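Local atomic coordinates of beta-N-acetylglucosaminidase (Thermotoga maritima, PDB entry 3WO8), a protein that probably catalyses the hydrolysis of terminal, non-reducing N-acetyl-D-hexosamine residues from N-acetyl-beta-D-hexosaminides. Residues 98-112 and 152-166. Sequence-based numbering, arbitrary orientation.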
ATOM      1  N   ASN B  98      -8.215 -23.434   2.774  1.00 46.03           N
ATOM      2  CA  ASN B  98      -8.459 -23.074   1.376  1.00 44.55           C
ATOM      3  C   ASN B  98      -7.594 -23.910   0.437  1.00 45.14           C
ATOM      4  O   ASN B  98      -6.640 -24.559   0.838  1.00 40.07           O
ATOM      5  CB  ASN B  98      -8.175 -21.584   1.138  1.00 42.74           C
ATOM      6  CG  ASN B  98      -9.329 -20.689   1.552  1.00 43.35           C
ATOM      7  OD1 ASN B  98     -10.123 -20.254   0.715  1.00 42.89           O
ATOM      8  ND2 ASN B  98      -9.428 -20.412   2.845  1.00 40.81           N
ATOM      9  N   SER B  99      -7.927 -23.896  -0.832  1.00 46.81           N
ATOM     10  CA  SER B  99      -7.059 -24.532  -1.774  1.00 53.85           C
ATOM     11  C   SER B  99      -5.643 -23.931  -1.625  1.00 51.14           C
ATOM     12  O   SER B  99      -5.473 -22.717  -1.479  1.00 53.30           O
ATOM     13  CB  SER B  99      -7.588 -24.360  -3.200  1.00 58.19           C
ATOM     14  OG  SER B  99      -6.548 -24.609  -4.137  1.00 65.96           O
ATOM     15  N   PRO B 100      -4.621 -24.787  -1.638  1.00 48.28           N
ATOM     16  CA  PRO B 100      -3.230 -24.374  -1.716  1.00 47.56           C
ATOM     17  C   PRO B 100      -2.916 -23.441  -2.873  1.00 47.17           C
ATOM     18  O   PRO B 100      -1.987 -22.647  -2.815  1.00 42.33           O
ATOM     19  CB  PRO B 100      -2.500 -25.709  -1.900  1.00 50.69           C
ATOM     20  CG  PRO B 100      -3.334 -26.686  -1.140  1.00 48.01           C
ATOM     21  CD  PRO B 100      -4.752 -26.204  -1.246  1.00 49.67           C
ATOM     22  N   ASP B 101      -3.696 -23.558  -3.933  1.00 54.24           N
ATOM     23  CA  ASP B 101      -3.573 -22.676  -5.067  1.00 52.24           C
ATOM     24  C   ASP B 101      -3.735 -21.208  -4.657  1.00 48.78           C
ATOM     25  O   ASP B 101      -2.983 -20.352  -5.136  1.00 41.50           O
ATOM     26  CB  ASP B 101      -4.558 -23.106  -6.165  1.00 56.89           C
ATOM     27  CG  ASP B 101      -4.109 -24.392  -6.898  1.00 61.58           C
ATOM     28  OD1 ASP B 101      -2.968 -24.868  -6.698  1.00 64.51           O
ATOM     29  OD2 ASP B 101      -4.903 -24.931  -7.693  1.00 70.79           O
ATOM     30  N   VAL B 102      -4.660 -20.918  -3.739  1.00 47.29           N
ATOM     31  CA  VAL B 102      -4.911 -19.513  -3.361  1.00 49.80           C
ATOM     32  C   VAL B 102      -3.710 -18.934  -2.569  1.00 49.77           C
ATOM     33  O   VAL B 102      -3.387 -17.724  -2.653  1.00 47.06           O
ATOM     34  CB  VAL B 102      -6.266 -19.290  -2.625  1.00 51.12           C
ATOM     35  CG1 VAL B 102      -7.418 -19.954  -3.353  1.00 56.47           C
ATOM     36  CG2 VAL B 102      -6.239 -19.812  -1.223  1.00 55.39           C
ATOM     37  N   THR B 103      -3.053 -19.822  -1.821  1.00 43.70           N
ATOM     38  CA  THR B 103      -1.897 -19.474  -1.044  1.00 40.43           C
ATOM     39  C   THR B 103      -0.781 -19.100  -1.993  1.00 41.43           C
ATOM     40  O   THR B 103      -0.114 -18.062  -1.813  1.00 41.73           O
ATOM     41  CB  THR B 103      -1.490 -20.638  -0.124  1.00 40.90           C
ATOM     42  OG1 THR B 103      -2.455 -20.777   0.946  1.00 40.13           O
ATOM     43  CG2 THR B 103      -0.089 -20.422   0.436  1.00 36.69           C
ATOM     44  N   TYR B 104      -0.599 -19.948  -3.008  1.00 41.87           N
ATOM     45  CA  TYR B 104       0.321 -19.669  -4.101  1.00 40.52           C
ATOM     46  C   TYR B 104       0.009 -18.260  -4.660  1.00 40.29           C
ATOM     47  O   TYR B 104       0.911 -17.438  -4.888  1.00 36.21           O
ATOM     48  CB  TYR B 104       0.213 -20.738  -5.217  1.00 39.22           C
ATOM     49  CG  TYR B 104       1.001 -20.366  -6.465  1.00 39.54           C
ATOM     50  CD1 TYR B 104       2.377 -20.575  -6.527  1.00 40.37           C
ATOM     51  CD2 TYR B 104       0.380 -19.750  -7.564  1.00 40.55           C
ATOM     52  CE1 TYR B 104       3.120 -20.200  -7.648  1.00 42.49           C
ATOM     53  CE2 TYR B 104       1.113 -19.357  -8.693  1.00 39.97           C
ATOM     54  CZ  TYR B 104       2.480 -19.588  -8.736  1.00 44.19           C
ATOM     55  OH  TYR B 104       3.222 -19.233  -9.853  1.00 46.27           O
ATOM     56  N   ARG B 105      -1.284 -18.030  -4.879  1.00 38.72           N
ATOM     57  CA  ARG B 105      -1.806 -16.817  -5.504  1.00 39.06           C
ATOM     58  C   ARG B 105      -1.445 -15.589  -4.694  1.00 39.76           C
ATOM     59  O   ARG B 105      -0.902 -14.629  -5.245  1.00 39.48           O
ATOM     60  CB  ARG B 105      -3.335 -16.921  -5.615  1.00 42.36           C
ATOM     61  CG  ARG B 105      -3.865 -16.554  -6.980  1.00 45.87           C
ATOM     62  CD  ARG B 105      -4.627 -15.240  -7.056  1.00 43.25           C
ATOM     63  NE  ARG B 105      -6.056 -15.458  -7.300  1.00 42.54           N
ATOM     64  CZ  ARG B 105      -6.874 -14.556  -7.845  1.00 45.53           C
ATOM     65  NH1 ARG B 105      -8.148 -14.846  -8.000  1.00 47.95           N
ATOM     66  NH2 ARG B 105      -6.443 -13.348  -8.204  1.00 47.03           N
ATOM     67  N   TYR B 106      -1.749 -15.636  -3.389  1.00 36.96           N
ATOM     68  CA  TYR B 106      -1.449 -14.532  -2.474  1.00 39.53           C
ATOM     69  C   TYR B 106       0.054 -14.250  -2.457  1.00 43.39           C
ATOM     70  O   TYR B 106       0.497 -13.105  -2.729  1.00 40.57           O
ATOM     71  CB  TYR B 106      -1.907 -14.848  -1.056  1.00 40.04           C
ATOM     72  CG  TYR B 106      -1.291 -13.915  -0.043  1.00 41.27           C
ATOM     73  CD1 TYR B 106      -1.724 -12.586   0.073  1.00 44.56           C
ATOM     74  CD2 TYR B 106      -0.267 -14.344   0.778  1.00 42.03           C
ATOM     75  CE1 TYR B 106      -1.140 -11.707   0.980  1.00 45.10           C
ATOM     76  CE2 TYR B 106       0.328 -13.477   1.681  1.00 45.11           C
ATOM     77  CZ  TYR B 106      -0.091 -12.160   1.785  1.00 45.19           C
ATOM     78  OH  TYR B 106       0.541 -11.338   2.712  1.00 41.01           O
ATOM     79  N   SER B 107       0.812 -15.320  -2.170  1.00 40.50           N
ATOM     80  CA  SER B 107       2.256 -15.252  -2.088  1.00 39.68           C
ATOM     81  C   SER B 107       2.830 -14.608  -3.299  1.00 38.00           C
ATOM     82  O   SER B 107       3.747 -13.799  -3.176  1.00 40.10           O
ATOM     83  CB  SER B 107       2.852 -16.628  -1.892  1.00 37.64           C
ATOM     84  OG  SER B 107       2.228 -17.241  -0.777  1.00 40.26           O
ATOM     85  N   ARG B 108       2.274 -14.912  -4.464  1.00 38.77           N
ATOM     86  CA  ARG B 108       2.762 -14.324  -5.705  1.00 42.14           C
ATOM     87  C   ARG B 108       2.469 -12.817  -5.782  1.00 41.57           C
ATOM     88  O   ARG B 108       3.371 -12.000  -6.148  1.00 36.33           O
ATOM     89  CB  ARG B 108       2.139 -15.036  -6.891  1.00 51.33           C
ATOM     90  CG  ARG B 108       2.734 -14.672  -8.253  1.00 58.07           C
ATOM     91  CD  ARG B 108       1.838 -15.227  -9.359  1.00 69.88           C
ATOM     92  NE  ARG B 108       2.264 -14.859 -10.714  1.00 80.74           N
ATOM     93  CZ  ARG B 108       2.047 -15.589 -11.821  1.00 93.55           C
ATOM     94  NH1 ARG B 108       2.487 -15.140 -12.993  1.00 95.86           N
ATOM     95  NH2 ARG B 108       1.406 -16.767 -11.783  1.00 89.26           N
ATOM     96  N   VAL B 109       1.240 -12.423  -5.435  1.00 36.08           N
ATOM     97  CA  VAL B 109       0.962 -10.996  -5.498  1.00 38.62           C
ATOM     98  C   VAL B 109       1.785 -10.284  -4.442  1.00 35.58           C
ATOM     99  O   VAL B 109       2.298  -9.178  -4.681  1.00 38.06           O
ATOM    100  CB  VAL B 109      -0.545 -10.570  -5.409  1.00 41.24           C
ATOM    101  CG1 VAL B 109      -1.511 -11.676  -5.805  1.00 41.65           C
ATOM    102  CG2 VAL B 109      -0.914 -10.021  -4.054  1.00 40.24           C
ATOM    103  N   ALA B 110       1.911 -10.903  -3.272  1.00 31.69           N
ATOM    104  CA  ALA B 110       2.730 -10.310  -2.202  1.00 31.03           C
ATOM    105  C   ALA B 110       4.169 -10.183  -2.638  1.00 30.95           C
ATOM    106  O   ALA B 110       4.790  -9.123  -2.520  1.00 30.73           O
ATOM    107  CB  ALA B 110       2.657 -11.159  -0.968  1.00 32.49           C
ATOM    108  N   GLY B 111       4.692 -11.273  -3.185  1.00 30.47           N
ATOM    109  CA  GLY B 111       6.025 -11.269  -3.768  1.00 31.13           C
ATOM    110  C   GLY B 111       6.237 -10.199  -4.841  1.00 33.50           C
ATOM    111  O   GLY B 111       7.274  -9.496  -4.844  1.00 33.39           O
ATOM    112  N   LYS B 112       5.288 -10.091  -5.767  1.00 31.40           N
ATOM    113  CA  LYS B 112       5.477  -9.205  -6.892  1.00 35.36           C
ATOM    114  C   LYS B 112       5.494  -7.752  -6.376  1.00 31.85           C
ATOM    115  O   LYS B 112       6.308  -6.932  -6.770  1.00 30.53           O
ATOM    116  CB  LYS B 112       4.401  -9.467  -7.963  1.00 40.49           C
ATOM    117  CG  LYS B 112       4.683  -8.803  -9.304  1.00 51.65           C
ATOM    118  CD  LYS B 112       5.747  -9.535 -10.145  1.00 66.54           C
ATOM    119  CE  LYS B 112       6.159  -8.782 -11.419  1.00 74.54           C
ATOM    120  NZ  LYS B 112       6.689  -7.415 -11.134  1.00 78.23           N
ATOM    121  N   GLU B 152       1.786 -28.648   2.091  1.00 53.98           N
ATOM    122  CA  GLU B 152       1.276 -28.187   0.821  1.00 55.59           C
ATOM    123  C   GLU B 152       1.277 -26.681   0.784  1.00 52.57           C
ATOM    124  O   GLU B 152       1.913 -26.074  -0.071  1.00 51.51           O
ATOM    125  CB  GLU B 152      -0.122 -28.739   0.565  1.00 65.09           C
ATOM    126  CG  GLU B 152      -0.106 -30.041  -0.243  1.00 75.53           C
ATOM    127  CD  GLU B 152      -1.003 -31.124   0.351  1.00 81.24           C
ATOM    128  OE1 GLU B 152      -0.574 -32.305   0.422  1.00 86.59           O
ATOM    129  OE2 GLU B 152      -2.131 -30.791   0.767  1.00 77.33           O
ATOM    130  N   HIS B 153       0.608 -26.062   1.745  1.00 52.89           N
ATOM    131  CA  HIS B 153       0.506 -24.616   1.698  1.00 49.51           C
ATOM    132  C   HIS B 153       1.891 -23.967   1.716  1.00 45.56           C
ATOM    133  O   HIS B 153       2.160 -23.031   0.941  1.00 45.91           O
ATOM    134  CB  HIS B 153      -0.390 -24.127   2.796  1.00 49.58           C
ATOM    135  CG  HIS B 153      -1.832 -24.418   2.542  1.00 52.53           C
ATOM    136  ND1 HIS B 153      -2.414 -25.622   2.864  1.00 55.77           N
ATOM    137  CD2 HIS B 153      -2.815 -23.660   2.003  1.00 57.22           C
ATOM    138  CE1 HIS B 153      -3.698 -25.589   2.551  1.00 56.46           C
ATOM    139  NE2 HIS B 153      -3.968 -24.410   2.025  1.00 57.59           N
ATOM    140  N   GLY B 154       2.792 -24.518   2.526  1.00 41.13           N
ATOM    141  CA  GLY B 154       4.142 -23.994   2.620  1.00 39.15           C
ATOM    142  C   GLY B 154       4.903 -23.949   1.304  1.00 38.53           C
ATOM    143  O   GLY B 154       5.662 -22.969   1.002  1.00 37.20           O
ATOM    144  N   ALA B 155       4.736 -25.015   0.522  1.00 37.30           N
ATOM    145  CA  ALA B 155       5.506 -25.125  -0.712  1.00 38.33           C
ATOM    146  C   ALA B 155       4.847 -24.249  -1.731  1.00 39.32           C
ATOM    147  O   ALA B 155       5.523 -23.465  -2.399  1.00 38.24           O
ATOM    148  CB  ALA B 155       5.609 -26.558  -1.206  1.00 38.09           C
ATOM    149  N   ARG B 156       3.523 -24.317  -1.798  1.00 39.52           N
ATOM    150  CA  ARG B 156       2.790 -23.376  -2.675  1.00 45.88           C
ATOM    151  C   ARG B 156       3.188 -21.917  -2.384  1.00 43.67           C
ATOM    152  O   ARG B 156       3.397 -21.124  -3.302  1.00 44.36           O
ATOM    153  CB  ARG B 156       1.281 -23.544  -2.521  1.00 52.07           C
ATOM    154  CG  ARG B 156       0.776 -24.957  -2.805  1.00 56.50           C
ATOM    155  CD  ARG B 156       0.295 -25.201  -4.229  1.00 57.31           C
ATOM    156  NE  ARG B 156       1.158 -24.634  -5.273  1.00 60.07           N
ATOM    157  CZ  ARG B 156       0.696 -24.189  -6.456  1.00 67.00           C
ATOM    158  NH1 ARG B 156      -0.613 -24.245  -6.758  1.00 63.08           N
ATOM    159  NH2 ARG B 156       1.537 -23.667  -7.343  1.00 64.38           N
ATOM    160  N   ALA B 157       3.341 -21.595  -1.102  1.00 40.83           N
ATOM    161  CA  ALA B 157       3.701 -20.256  -0.691  1.00 42.32           C
ATOM    162  C   ALA B 157       5.090 -19.897  -1.135  1.00 43.64           C
ATOM    163  O   ALA B 157       5.353 -18.790  -1.639  1.00 38.08           O
ATOM    164  CB  ALA B 157       3.618 -20.149   0.813  1.00 45.93           C
ATOM    165  N   CYS B 158       6.006 -20.835  -0.938  1.00 44.83           N
ATOM    166  CA  CYS B 158       7.368 -20.565  -1.338  1.00 44.69           C
ATOM    167  C   CYS B 158       7.411 -20.368  -2.858  1.00 45.77           C
ATOM    168  O   CYS B 158       8.051 -19.426  -3.352  1.00 46.03           O
ATOM    169  CB  CYS B 158       8.292 -21.671  -0.860  1.00 48.45           C
ATOM    170  SG  CYS B 158       8.582 -21.704   0.932  1.00 43.05           S
ATOM    171  N   GLU B 159       6.696 -21.224  -3.587  1.00 48.22           N
ATOM    172  CA  GLU B 159       6.600 -21.105  -5.049  1.00 52.46           C
ATOM    173  C   GLU B 159       6.079 -19.729  -5.439  1.00 49.42           C
ATOM    174  O   GLU B 159       6.681 -19.047  -6.285  1.00 39.43           O
ATOM    175  CB  GLU B 159       5.657 -22.168  -5.630  1.00 62.15           C
ATOM    176  CG  GLU B 159       6.214 -23.595  -5.630  1.00 70.09           C
ATOM    177  CD  GLU B 159       5.143 -24.685  -5.749  1.00 76.66           C
ATOM    178  OE1 GLU B 159       3.983 -24.370  -6.119  1.00 80.17           O
ATOM    179  OE2 GLU B 159       5.468 -25.863  -5.455  1.00 78.50           O
ATOM    180  N   GLY B 160       4.966 -19.333  -4.802  1.00 44.48           N
ATOM    181  CA  GLY B 160       4.361 -18.008  -5.022  1.00 43.32           C
ATOM    182  C   GLY B 160       5.360 -16.868  -4.868  1.00 43.59           C
ATOM    183  O   GLY B 160       5.553 -16.047  -5.776  1.00 45.47           O
ATOM    184  N   TYR B 161       6.041 -16.839  -3.730  1.00 40.46           N
ATOM    185  CA  TYR B 161       6.964 -15.761  -3.458  1.00 38.52           C
ATOM    186  C   TYR B 161       8.106 -15.760  -4.470  1.00 37.47           C
ATOM    187  O   TYR B 161       8.614 -14.711  -4.854  1.00 38.48           O
ATOM    188  CB  TYR B 161       7.543 -15.883  -2.046  1.00 39.89           C
ATOM    189  CG  TYR B 161       6.631 -15.496  -0.893  1.00 39.58           C
ATOM    190  CD1 TYR B 161       6.250 -14.172  -0.683  1.00 36.86           C
ATOM    191  CD2 TYR B 161       6.177 -16.454   0.023  1.00 42.54           C
ATOM    192  CE1 TYR B 161       5.416 -13.822   0.387  1.00 37.18           C
ATOM    193  CE2 TYR B 161       5.330 -16.109   1.091  1.00 40.21           C
ATOM    194  CZ  TYR B 161       4.955 -14.790   1.269  1.00 36.16           C
ATOM    195  OH  TYR B 161       4.158 -14.427   2.335  1.00 32.11           O
ATOM    196  N   LEU B 162       8.566 -16.926  -4.875  1.00 39.23           N
ATOM    197  CA  LEU B 162       9.677 -16.935  -5.843  1.00 42.23           C
ATOM    198  C   LEU B 162       9.191 -16.481  -7.207  1.00 39.84           C
ATOM    199  O   LEU B 162       9.907 -15.759  -7.904  1.00 36.93           O
ATOM    200  CB  LEU B 162      10.316 -18.307  -5.979  1.00 44.72           C
ATOM    201  CG  LEU B 162      11.014 -18.783  -4.716  1.00 49.35           C
ATOM    202  CD1 LEU B 162      10.702 -20.255  -4.445  1.00 49.18           C
ATOM    203  CD2 LEU B 162      12.519 -18.520  -4.836  1.00 49.72           C
ATOM    204  N   GLU B 163       7.978 -16.899  -7.582  1.00 39.18           N
ATOM    205  CA  GLU B 163       7.441 -16.536  -8.876  1.00 40.15           C
ATOM    206  C   GLU B 163       7.401 -15.014  -8.879  1.00 39.54           C
ATOM    207  O   GLU B 163       7.795 -14.399  -9.852  1.00 34.66           O
ATOM    208  CB  GLU B 163       6.033 -17.128  -9.095  1.00 51.52           C
ATOM    209  CG  GLU B 163       5.719 -17.696 -10.489  1.00 64.71           C
ATOM    210  CD  GLU B 163       6.137 -16.792 -11.654  1.00 76.67           C
ATOM    211  OE1 GLU B 163       5.317 -15.936 -12.077  1.00 77.78           O
ATOM    212  OE2 GLU B 163       7.282 -16.956 -12.159  1.00 80.10           O
ATOM    213  N   GLY B 164       6.967 -14.416  -7.757  1.00 40.71           N
ATOM    214  CA  GLY B 164       6.802 -12.948  -7.644  1.00 39.59           C
ATOM    215  C   GLY B 164       8.095 -12.142  -7.618  1.00 39.03           C
ATOM    216  O   GLY B 164       8.141 -10.965  -8.010  1.00 38.42           O
ATOM    217  N   GLY B 165       9.171 -12.744  -7.135  1.00 38.71           N
ATOM    218  CA  GLY B 165      10.444 -12.035  -7.133  1.00 37.16           C
ATOM    219  C   GLY B 165      11.163 -11.999  -5.815  1.00 38.29           C
ATOM    220  O   GLY B 165      12.198 -11.346  -5.717  1.00 41.87           O
ATOM    221  N   VAL B 166      10.661 -12.695  -4.803  1.00 37.93           N
ATOM    222  CA  VAL B 166      11.368 -12.712  -3.534  1.00 38.95           C
ATOM    223  C   VAL B 166      11.694 -14.119  -3.056  1.00 37.94           C
ATOM    224  O   VAL B 166      10.909 -15.056  -3.209  1.00 31.74           O
ATOM    225  CB  VAL B 166      10.611 -11.936  -2.418  1.00 38.80           C
ATOM    226  CG1 VAL B 166      10.296 -10.529  -2.895  1.00 38.73           C
ATOM    227  CG2 VAL B 166       9.330 -12.663  -2.005  1.00 39.73           C
TER
HETATM  228  O   HOH W   1       3.416 -11.813   2.495  1.00 30.58           O
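His153 NE2 donates to the backbone oxygen Asn98 O at 2.9 Å, just before helix 100-112 begins. The acceptor lies close to the imidazole plane. ND1 is hydrogen-bonded to Ile149 O, which, with the NE2 bond, fixes the rotation of the ring. Pro100 CG sits over one ring face, a CH-pi contact 4.1 Å from the centroid. Thr103 OG1 meets the ring edge at CD2.

Arg156 bends at chi2 and chi3 and lays its guanidinium flat on Tyr104. Their centres are 4.5 Å apart and the planes differ by 17°. Tyr104 CG is anti to the backbone N (chi1 171°), which turns the ring along helix 152-164 among Arg156, Glu159, Gly160 and Glu163. NE and NH2 of Arg156 both grip Glu159 OE1, NH2 at 2.8 Å. NH1 also pairs with Asp101 OD1 at the guanidinium edge in a salt bridge, though the approach is modelled too short, so its geometry is doubtful. A leucine at Arg156 would probably leave Asp101 without its charged mate and Tyr104 without its flat cover. Farther along, Glu163 OE1 lies above the Arg108 guanidinium, 3.1 Å from NH1, so this salt bridge is purely electrostatic.

Gly160 and Gly164 let the backbones close in. The CA atoms of Arg108 and Gly160 are 4.1 Å apart, and a side chain on either glycine would clash. Ser107 CB rests over the Tyr161 ring face, 3.9 Å from its centroid. One water links the Tyr106 and Tyr161 hydroxyls.

The helix axes approach to 6.7 Å and cross at -30°, with chains running the same way. Both helices belong to the TIM-barrel domain. Helix 152-164 ends in a Schellman motif at Gly165 and leads into barrel strand 167-173, where Cys158 and Leu162 pack. Ala155 touches helix 203-211, while Val102 and Arg105 of helix 100-112 meet the second subunit.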